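Local coordinates for hypothetical protein (Neisseria meningitidis Z2491, PDB 2F46) that is probably a phosphatase, a nonclassical bacterial relative of the eukaryotic cysteine-dependent phosphatases, at residues 18-23 with 114-119; 45-50 with 92-97. All blocks are in the same frame, centred on the assembly; numbering follows the deposited sequence. Where two conformers were deposited one is given.

Both contacts lay a helix on the same five-stranded mixed sheet: contact 1 sets helix 113-125 against the edge strand 18-21, and contact 2 sets helix 88-99 against the inner strand 45-48. Their centres lie about 10 Å apart. They meet through Leu-118, whose CB is 3.7 Å from Phe-94 CD2 and whose CD1 is 3.4 Å from Asn-49 ND2, while Arg-114 CD packs 3.6 Å from Asn-49 O. The side chain of Arg-114 also touches Cys-109, in the turn between strand 105-108 and helix 113-125. Cysteine-dependent phosphatases carry their phosphate-binding loop at this place, so the two contacts probably flank the active site.

Contact 1 (18-23 with 114-119); sequences LKLDEH and RCSLLW
Leu-20 lies across one face of the Trp-119 indole while its neighbour Asp-21 takes the ring nitrogen, so two consecutive residues of strand 18-21 grip one side chain of helix 113-125. That both can face the helix follows from a classic beta bulge, in which Leu-20 and Asp-21 together sit opposite Leu-24 of the adjacent antiparallel strand. The short strand and helix segments run nearly parallel, with their axes 10.3 Å apart at closest approach. Along Leu-20, CB starts the chain toward the helix, and with chi1 at -178° CG lies anti to the backbone N. CG then stands over the centre of the indole, 3.8 Å above its plane. From there the branches part. CD1 spreads over the six-membered ring, 4.0 Å from Trp-119 CZ3. CD2 takes the five-membered ring, 3.7 Å from Trp-119 CG in a CH-pi contact, and the same methyl also lies 4.0 Å from Ser-116 CA, roughly at a right angle to its approach to the ring. Asp-21 approaches the ring at its edge: Trp-119 NE1 donates to Asp-21 OD2 over 2.9 Å with an N-H...O angle of 176°, and OD2 lies in the ring plane. The carboxylate plane stands 87° to the ring, and OD2 accepts on its anti side, with the N-H tilted well out of the carboxylate plane. Its other oxygen, OD1, receives Glu-22 N at 2.7 Å, which limits rotation of the carboxylate. Arg-123 makes a cation-pi contact with Trp-119, and Ile-133 and Arg-136 of helix 130-139 also pack on this residue. The contact thus divides its chemistry: apolar packing meets the face, whereas the nearly straight N-H...O bond satisfies the indole nitrogen and would resist turning of the ring in its plane.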
loop_
_atom_site.group_PDB
_atom_site.type_symbol
_atom_site.label_atom_id
_atom_site.label_comp_id
_atom_site.label_asym_id
_atom_site.label_seq_id
_atom_site.Cartn_x
_atom_site.Cartn_y
_atom_site.Cartn_z
ATOM N N LEU A 18 -4.185 -0.219 -8.694
ATOM C CA LEU A 18 -4.342 -1.593 -9.140
ATOM C C LEU A 18 -4.512 -2.556 -7.980
ATOM O O LEU A 18 -3.916 -2.398 -6.923
ATOM C CB LEU A 18 -3.165 -2.010 -10.042
ATOM C CG LEU A 18 -3.014 -1.199 -11.333
ATOM C CD1 LEU A 18 -1.650 -1.472 -12.013
ATOM C CD2 LEU A 18 -4.169 -1.530 -12.277
ATOM N N LYS A 19 -5.259 -3.620 -8.215
ATOM C CA LYS A 19 -5.518 -4.634 -7.213
ATOM C C LYS A 19 -4.347 -5.544 -6.944
ATOM O O LYS A 19 -3.746 -6.141 -7.842
ATOM C CB LYS A 19 -6.728 -5.476 -7.616
ATOM C CG LYS A 19 -7.319 -6.257 -6.488
ATOM C CD LYS A 19 -8.762 -6.627 -6.777
ATOM C CE LYS A 19 -9.686 -6.164 -5.651
ATOM N NZ LYS A 19 -11.114 -6.046 -6.106
ATOM N N LEU A 20 -4.001 -5.688 -5.682
ATOM C CA LEU A 20 -2.975 -6.563 -5.235
ATOM C C LEU A 20 -3.539 -7.812 -4.531
ATOM O O LEU A 20 -2.932 -8.888 -4.539
ATOM C CB LEU A 20 -2.043 -5.794 -4.300
ATOM C CG LEU A 20 -0.872 -6.588 -3.775
ATOM C CD1 LEU A 20 0.001 -7.195 -4.890
ATOM C CD2 LEU A 20 -0.023 -5.686 -2.882
ATOM N N ASP A 21 -4.688 -7.675 -3.865
ATOM C CA ASP A 21 -5.330 -8.790 -3.200
ATOM C C ASP A 21 -6.826 -8.508 -3.152
ATOM O O ASP A 21 -7.274 -7.459 -3.595
ATOM C CB ASP A 21 -4.768 -8.970 -1.787
ATOM C CG ASP A 21 -4.820 -10.393 -1.314
ATOM O OD1 ASP A 21 -5.645 -11.180 -1.856
ATOM O OD2 ASP A 21 -4.049 -10.718 -0.380
ATOM N N GLU A 22 -7.596 -9.476 -2.652
ATOM C CA GLU A 22 -9.071 -9.419 -2.629
ATOM C C GLU A 22 -9.681 -8.073 -2.176
ATOM O O GLU A 22 -10.646 -7.569 -2.779
ATOM C CB GLU A 22 -9.591 -10.560 -1.722
ATOM C CG GLU A 22 -11.113 -10.592 -1.521
ATOM C CD GLU A 22 -11.591 -11.726 -0.601
ATOM O OE1 GLU A 22 -10.758 -12.369 0.095
ATOM O OE2 GLU A 22 -12.825 -11.953 -0.573
ATOM N N HIS A 23 -9.119 -7.505 -1.124
ATOM C CA HIS A 23 -9.665 -6.269 -0.569
ATOM C C HIS A 23 -8.673 -5.114 -0.601
ATOM O O HIS A 23 -8.873 -4.118 0.082
ATOM C CB HIS A 23 -10.086 -6.507 0.872
ATOM C CG HIS A 23 -11.178 -7.522 1.007
ATOM N ND1 HIS A 23 -12.359 -7.417 0.305
ATOM C CD2 HIS A 23 -11.276 -8.646 1.753
ATOM C CE1 HIS A 23 -13.136 -8.441 0.604
ATOM N NE2 HIS A 23 -12.506 -9.197 1.485
ATOM N N ARG A 114 6.493 0.040 -1.185
ATOM C CA ARG A 114 6.440 -0.281 0.257
ATOM C C ARG A 114 5.190 -1.042 0.633
ATOM O O ARG A 114 5.279 -2.001 1.439
ATOM C CB ARG A 114 6.583 0.979 1.094
ATOM C CG ARG A 114 7.997 1.525 1.080
ATOM C CD ARG A 114 8.061 2.978 1.610
ATOM N NE ARG A 114 7.994 3.919 0.503
ATOM C CZ ARG A 114 8.385 5.183 0.601
ATOM N NH1 ARG A 114 8.799 5.676 1.747
ATOM N NH2 ARG A 114 8.382 5.944 -0.485
ATOM N N CYS A 115 4.046 -0.665 0.056
ATOM C CA CYS A 115 2.782 -1.367 0.277
ATOM C C CYS A 115 2.928 -2.839 -0.139
ATOM O O CYS A 115 2.589 -3.786 0.591
ATOM C CB CYS A 115 1.643 -0.680 -0.475
ATOM S SG CYS A 115 1.662 1.160 -0.360
ATOM N N SER A 116 3.503 -3.005 -1.333
ATOM C CA SER A 116 3.642 -4.332 -1.900
ATOM C C SER A 116 4.591 -5.183 -1.062
ATOM O O SER A 116 4.408 -6.396 -0.915
ATOM C CB SER A 116 4.085 -4.237 -3.355
ATOM O OG SER A 116 3.164 -3.506 -4.139
ATOM N N LEU A 117 5.614 -4.567 -0.491
ATOM C CA LEU A 117 6.512 -5.299 0.405
ATOM C C LEU A 117 5.851 -5.661 1.732
ATOM O O LEU A 117 6.048 -6.775 2.261
ATOM C CB LEU A 117 7.754 -4.496 0.684
ATOM C CG LEU A 117 8.779 -4.440 -0.417
ATOM C CD1 LEU A 117 9.843 -3.451 -0.088
ATOM C CD2 LEU A 117 9.431 -5.778 -0.625
ATOM N N LEU A 118 5.103 -4.753 2.326
ATOM C CA LEU A 118 4.422 -5.072 3.569
ATOM C C LEU A 118 3.474 -6.260 3.358
ATOM O O LEU A 118 3.421 -7.182 4.197
ATOM C CB LEU A 118 3.680 -3.844 4.103
ATOM C CG LEU A 118 4.619 -2.734 4.597
ATOM C CD1 LEU A 118 3.834 -1.451 4.748
ATOM C CD2 LEU A 118 5.295 -3.103 5.923
ATOM N N TRP A 119 2.728 -6.234 2.254
ATOM C CA TRP A 119 1.848 -7.337 1.836
ATOM C C TRP A 119 2.681 -8.577 1.606
ATOM O O TRP A 119 2.422 -9.657 2.166
ATOM C CB TRP A 119 1.093 -6.951 0.569
ATOM C CG TRP A 119 0.270 -7.999 -0.021
ATOM C CD1 TRP A 119 -1.023 -8.284 0.286
ATOM C CD2 TRP A 119 0.646 -8.872 -1.067
ATOM N NE1 TRP A 119 -1.454 -9.353 -0.478
ATOM C CE2 TRP A 119 -0.445 -9.724 -1.321
ATOM C CE3 TRP A 119 1.830 -9.042 -1.798
ATOM C CZ2 TRP A 119 -0.412 -10.704 -2.293
ATOM C CZ3 TRP A 119 1.857 -10.013 -2.783
ATOM C CH2 TRP A 119 0.760 -10.853 -2.992
#

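Contact 2 (45-50 with 92-97); sequences TIICNR and ETFRQL. Unlike the reference sequence in segment 45-50: Ile-46 (reference Val).
Ile-47 and Asn-49 meet Phe-94 and Leu-97 where helix 88-99 packs on the sheet of this phosphatase-like alpha/beta fold. The helix belongs to a beta-alpha-beta crossover: it joins strands 75-78 and 105-108, the parallel neighbours on either side of strand 45-48, and therefore passes over the strand between them. From its start, the helical segment shows a clear division. Glu-92 belongs to the outer side, and Phe-94 is the first residue to touch the strand segment. Its CG lies anti to the backbone N, chi1 -171°, an orientation that brings the end of the ring closer to the strand than its CB bond would suggest. Phe-94 CE1 does the touching: it is 4.1 Å from Ile-47 CD1. The same Phe-94 CE1 lies 3.4 Å from Asn-49 OD1. The amide of Asn-49 is inclined 52° to the ring and meets it obliquely. Its ND2 is bonded to Gln-79 O, which anchors the amide, but OD1 is buried with no hydrogen-bond partner in the model. Arg-95 is again on the outer side; its salt bridge from NH1 back to Glu-92 OE1, like that of Arg-122 to OE2, rests on one of two modelled conformers of the glutamate and is less certain for it. One turn beyond Phe-94, Leu-97 directs its CB bond at the strand, and its side chain also packs on His-77 of strand 75-78. The delta carbon of Ile-47 thus bridges two residues on successive turns: besides meeting the phenyl ring, Ile-47 CD1 rests 4.0 Å from Leu-97 CB.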
loop_
_atom_site.group_PDB
_atom_site.type_symbol
_atom_site.label_atom_id
_atom_site.label_comp_id
_atom_site.label_asym_id
_atom_site.label_seq_id
_atom_site.Cartn_x
_atom_site.Cartn_y
_atom_site.Cartn_z
ATOM N N THR A 45 -11.063 2.674 2.880
ATOM C CA THR A 45 -9.924 2.870 3.786
ATOM C C THR A 45 -8.673 3.183 2.984
ATOM O O THR A 45 -8.400 2.545 1.970
ATOM C CB THR A 45 -9.642 1.607 4.597
ATOM O OG1 THR A 45 -10.856 1.192 5.234
ATOM C CG2 THR A 45 -8.538 1.814 5.631
ATOM N N ILE A 46 -7.933 4.201 3.436
ATOM C CA ILE A 46 -6.666 4.639 2.857
ATOM C C ILE A 46 -5.572 4.385 3.871
ATOM O O ILE A 46 -5.685 4.825 5.023
ATOM C CB ILE A 46 -6.677 6.154 2.528
ATOM C CG1 ILE A 46 -7.541 6.416 1.288
ATOM C CG2 ILE A 46 -5.257 6.738 2.370
ATOM C CD1 ILE A 46 -6.887 6.089 -0.029
ATOM N N ILE A 47 -4.516 3.708 3.432
ATOM C CA ILE A 47 -3.282 3.533 4.195
ATOM C C ILE A 47 -2.142 4.217 3.416
ATOM O O ILE A 47 -1.910 3.929 2.226
ATOM C CB ILE A 47 -2.877 2.071 4.416
ATOM C CG1 ILE A 47 -3.986 1.336 5.182
ATOM C CG2 ILE A 47 -1.598 1.997 5.232
ATOM C CD1 ILE A 47 -3.834 -0.175 5.286
ATOM N N CYS A 48 -1.449 5.154 4.048
ATOM C CA CYS A 48 -0.292 5.790 3.501
ATOM C C CYS A 48 0.939 5.262 4.132
ATOM O O CYS A 48 1.098 5.370 5.368
ATOM C CB CYS A 48 -0.335 7.279 3.730
ATOM S SG CYS A 48 1.123 8.182 3.266
ATOM N N ASN A 49 1.798 4.686 3.299
ATOM C CA ASN A 49 3.047 4.083 3.793
ATOM C C ASN A 49 4.303 4.908 3.572
ATOM O O ASN A 49 5.407 4.397 3.614
ATOM C CB ASN A 49 3.241 2.641 3.253
ATOM C CG ASN A 49 2.203 1.662 3.757
ATOM O OD1 ASN A 49 1.508 0.997 2.966
ATOM N ND2 ASN A 49 2.115 1.493 5.093
ATOM N N ARG A 50 4.078 6.200 3.292
ATOM C CA ARG A 50 5.119 7.151 2.924
ATOM C C ARG A 50 5.262 8.191 4.011
ATOM O O ARG A 50 4.283 8.859 4.336
ATOM C CB ARG A 50 4.776 7.868 1.599
ATOM C CG ARG A 50 5.956 8.562 1.000
ATOM C CD ARG A 50 5.578 9.226 -0.293
ATOM N NE ARG A 50 6.776 9.688 -0.923
ATOM C CZ ARG A 50 6.825 10.365 -2.055
ATOM N NH1 ARG A 50 5.723 10.718 -2.689
ATOM N NH2 ARG A 50 8.005 10.688 -2.545
ATOM N N GLU A 92 3.225 -6.793 10.409
ATOM C CA GLU A 92 2.011 -7.193 11.127
ATOM C C GLU A 92 1.092 -5.985 11.407
ATOM O O GLU A 92 -0.116 -6.153 11.404
ATOM C CB GLU A 92 2.366 -7.987 12.379
ATOM C CG GLU A 92 3.063 -9.281 12.069
ATOM C CD GLU A 92 2.228 -10.200 11.233
ATOM O OE1 GLU A 92 1.122 -10.525 11.659
ATOM O OE2 GLU A 92 2.648 -10.594 10.148
ATOM N N THR A 93 1.627 -4.780 11.590
ATOM C CA THR A 93 0.751 -3.601 11.679
ATOM C C THR A 93 -0.069 -3.395 10.384
ATOM O O THR A 93 -1.270 -3.157 10.435
ATOM C CB THR A 93 1.520 -2.353 12.016
ATOM O OG1 THR A 93 1.968 -2.407 13.392
ATOM C CG2 THR A 93 0.689 -1.093 11.836
ATOM N N PHE A 94 0.555 -3.602 9.226
ATOM C CA PHE A 94 -0.195 -3.479 7.960
ATOM C C PHE A 94 -1.277 -4.544 7.880
ATOM O O PHE A 94 -2.413 -4.281 7.538
ATOM C CB PHE A 94 0.824 -3.594 6.826
ATOM C CG PHE A 94 0.279 -3.286 5.439
ATOM C CD1 PHE A 94 0.051 -1.995 5.029
ATOM C CD2 PHE A 94 0.067 -4.339 4.547
ATOM C CE1 PHE A 94 -0.396 -1.744 3.735
ATOM C CE2 PHE A 94 -0.380 -4.077 3.254
ATOM C CZ PHE A 94 -0.625 -2.788 2.873
ATOM N N ARG A 95 -0.905 -5.784 8.221
ATOM C CA ARG A 95 -1.863 -6.883 8.235
ATOM C C ARG A 95 -3.077 -6.578 9.117
ATOM O O ARG A 95 -4.205 -6.813 8.717
ATOM C CB ARG A 95 -1.167 -8.138 8.743
ATOM C CG ARG A 95 -2.050 -9.320 8.873
ATOM C CD ARG A 95 -1.429 -10.241 9.844
ATOM N NE ARG A 95 -2.048 -11.544 9.776
ATOM C CZ ARG A 95 -1.632 -12.594 10.480
ATOM N NH1 ARG A 95 -0.577 -12.499 11.282
ATOM N NH2 ARG A 95 -2.267 -13.751 10.359
ATOM N N GLN A 96 -2.819 -6.052 10.301
ATOM C CA GLN A 96 -3.876 -5.712 11.249
ATOM C C GLN A 96 -4.740 -4.572 10.761
ATOM O O GLN A 96 -5.979 -4.632 10.891
ATOM C CB GLN A 96 -3.299 -5.346 12.616
ATOM C CG GLN A 96 -2.698 -6.530 13.358
ATOM C CD GLN A 96 -2.306 -6.207 14.820
ATOM O OE1 GLN A 96 -3.015 -5.450 15.510
ATOM N NE2 GLN A 96 -1.206 -6.808 15.303
ATOM N N LEU A 97 -4.125 -3.529 10.201
ATOM C CA LEU A 97 -4.908 -2.410 9.688
ATOM C C LEU A 97 -5.860 -2.890 8.622
ATOM O O LEU A 97 -7.045 -2.538 8.659
ATOM C CB LEU A 97 -4.005 -1.319 9.120
ATOM C CG LEU A 97 -3.206 -0.510 10.119
ATOM C CD1 LEU A 97 -2.189 0.369 9.368
ATOM C CD2 LEU A 97 -4.103 0.313 11.025
#